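ABC transporter ATP-binding/permease protein Rv1747 (Mycobacterium tuberculosis, PDB 6CCD) moves an unidentified substrate across the membrane using ATP, is required for virulence, and is represented here by its first FHA domain, a phosphothreonine-peptide-binding module. Local coordinates at residues R86-I89 against P95-D98. Sequence-based numbering, arbitrary orientation.
Sequences RVHI and PALD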
ATOM      1  N   ARG A  86      -4.166  -4.107  -7.699  1.00 18.76           N
ATOM      2  CA  ARG A  86      -3.392  -5.043  -6.906  1.00 22.40           C
ATOM      3  C   ARG A  86      -1.916  -4.749  -7.095  1.00 19.30           C
ATOM      4  O   ARG A  86      -1.467  -4.576  -8.227  1.00 19.25           O
ATOM      5  CB  ARG A  86      -3.690  -6.484  -7.303  1.00 19.26           C
ATOM      6  CG  ARG A  86      -2.704  -7.481  -6.722  1.00 19.95           C
ATOM      7  CD  ARG A  86      -3.089  -8.918  -7.053  1.00 28.72           C
ATOM      8  NE  ARG A  86      -3.515  -9.621  -5.851  1.00 39.79           N
ATOM      9  CZ  ARG A  86      -4.463 -10.546  -5.815  1.00 45.77           C
ATOM     10  NH1 ARG A  86      -5.098 -10.898  -6.928  1.00 49.80           N
ATOM     11  NH2 ARG A  86      -4.777 -11.115  -4.660  1.00 48.53           N
ATOM     12  N   VAL A  87      -1.164  -4.688  -5.998  1.00 13.53           N
ATOM     13  CA  VAL A  87       0.278  -4.533  -6.094  1.00 14.82           C
ATOM     14  C   VAL A  87       0.957  -5.631  -5.289  1.00 16.41           C
ATOM     15  O   VAL A  87       0.305  -6.340  -4.505  1.00 17.43           O
ATOM     16  CB  VAL A  87       0.752  -3.154  -5.575  1.00 17.10           C
ATOM     17  CG1 VAL A  87       0.085  -2.025  -6.343  1.00 16.58           C
ATOM     18  CG2 VAL A  87       0.496  -3.029  -4.065  1.00 16.37           C
ATOM     19  N   HIS A  88       2.261  -5.779  -5.486  1.00 14.30           N
ATOM     20  CA  HIS A  88       3.068  -6.646  -4.637  1.00 14.02           C
ATOM     21  C   HIS A  88       4.199  -5.836  -4.029  1.00 14.46           C
ATOM     22  O   HIS A  88       4.769  -4.975  -4.686  1.00 15.47           O
ATOM     23  CB  HIS A  88       3.641  -7.820  -5.427  1.00 16.70           C
ATOM     24  CG  HIS A  88       2.597  -8.724  -5.994  1.00 16.04           C
ATOM     25  ND1 HIS A  88       2.198  -9.884  -5.366  1.00 19.62           N
ATOM     26  CD2 HIS A  88       1.850  -8.630  -7.119  1.00 17.47           C
ATOM     27  CE1 HIS A  88       1.265 -10.475  -6.089  1.00 18.53           C
ATOM     28  NE2 HIS A  88       1.037  -9.736  -7.159  1.00 24.25           N
ATOM     29  N   ILE A  89       4.531  -6.117  -2.773  1.00 14.36           N
ATOM     30  CA  ILE A  89       5.689  -5.496  -2.166  1.00 13.72           C
ATOM     31  C   ILE A  89       6.751  -6.554  -1.893  1.00 16.60           C
ATOM     32  O   ILE A  89       6.421  -7.712  -1.622  1.00 15.51           O
ATOM     33  CB  ILE A  89       5.321  -4.764  -0.863  1.00 15.57           C
ATOM     34  CG1 ILE A  89       4.462  -5.664   0.034  1.00 13.66           C
ATOM     35  CG2 ILE A  89       4.539  -3.475  -1.182  1.00 12.20           C
ATOM     36  CD1 ILE A  89       4.087  -4.991   1.364  1.00 15.58           C
ATOM     37  N   PRO A  95       4.293 -10.351  -0.846  1.00 15.81           N
ATOM     38  CA  PRO A  95       2.954 -10.101  -0.286  1.00 15.85           C
ATOM     39  C   PRO A  95       2.120  -9.185  -1.184  1.00 18.36           C
ATOM     40  O   PRO A  95       2.612  -8.159  -1.678  1.00 16.73           O
ATOM     41  CB  PRO A  95       3.263  -9.445   1.057  1.00 15.72           C
ATOM     42  CG  PRO A  95       4.567 -10.082   1.469  1.00 18.44           C
ATOM     43  CD  PRO A  95       5.350 -10.238   0.178  1.00 16.52           C
ATOM     44  N   ALA A  96       0.875  -9.578  -1.428  1.00 13.99           N
ATOM     45  CA  ALA A  96       0.010  -8.825  -2.324  1.00 15.29           C
ATOM     46  C   ALA A  96      -0.902  -7.893  -1.530  1.00 18.36           C
ATOM     47  O   ALA A  96      -1.426  -8.274  -0.478  1.00 18.70           O
ATOM     48  CB  ALA A  96      -0.825  -9.783  -3.184  1.00 21.36           C
ATOM     49  N   LEU A  97      -1.072  -6.673  -2.024  1.00 16.61           N
ATOM     50  CA  LEU A  97      -2.043  -5.734  -1.464  1.00 19.70           C
ATOM     51  C   LEU A  97      -3.119  -5.426  -2.507  1.00 17.49           C
ATOM     52  O   LEU A  97      -2.808  -5.103  -3.646  1.00 18.21           O
ATOM     53  CB  LEU A  97      -1.360  -4.428  -1.025  1.00 16.10           C
ATOM     54  CG  LEU A  97      -0.163  -4.539  -0.090  1.00 19.90           C
ATOM     55  CD1 LEU A  97       0.496  -3.166   0.044  1.00 19.37           C
ATOM     56  CD2 LEU A  97      -0.559  -5.100   1.272  1.00 18.25           C
ATOM     57  N   ASP A  98      -4.379  -5.536  -2.111  1.00 17.88           N
ATOM     58  CA  ASP A  98      -5.491  -5.171  -2.973  1.00 18.18           C
ATOM     59  C   ASP A  98      -6.072  -3.850  -2.501  1.00 21.90           C
ATOM     60  O   ASP A  98      -6.458  -3.723  -1.341  1.00 21.52           O
ATOM     61  CB  ASP A  98      -6.575  -6.251  -2.965  1.00 19.77           C
ATOM     62  CG  ASP A  98      -6.174  -7.482  -3.743  1.00 31.10           C
ATOM     63  OD1 ASP A  98      -5.584  -7.317  -4.829  1.00 26.82           O
ATOM     64  OD2 ASP A  98      -6.447  -8.610  -3.276  1.00 33.83           O
TER
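V87 and L97 face each other as an antiparallel hydrogen-bonded pair, and each satisfies both backbone polar groups of the other. V87 N donates to L97 O at 2.9 Å, and L97 N donates back to V87 O at the same length. Two residues on, I89 N donates to P95 O at 3.0 Å. The proline nitrogen has no hydrogen to give, so I89 O gets no bond in return from P95. Each of the three carbonyl oxygens also takes a CA-H contact: L97 O from R86, V87 O from A96 and P95 O from H88.

These residues belong to the hairpin of strands 84-89 and 96-101, in the six-stranded antiparallel sheet of the FHA beta sandwich. The hairpin lies inside that sheet. Backbone hydrogen bonds between H88 and Y70, and between D98 and R13, tie it to the strands on its two flanks.

V87 and L97 turn inward, and V87 CG2 meets L97 CB at 3.8 Å. L49 of the other sheet packs on L97 and I89. I89 CG1 sits between the backbone N and the carbonyl carbon (chi1 48°), which brings it over to P95 CB.

R86, H88, A96 and D98 line the other face. The R86 and D98 side chains run side by side. D98 OD1 lies over one face of the guanidinium, 3.3 Å from R86 NE. This salt bridge rests on charge alone, as no N-H points at the oxygen. The A96 methyl lies 3.6 Å from H88 CE1. H88 ND1 is hydrogen-bonded to G94 O, which ties the imidazole to the hairpin's connecting loop.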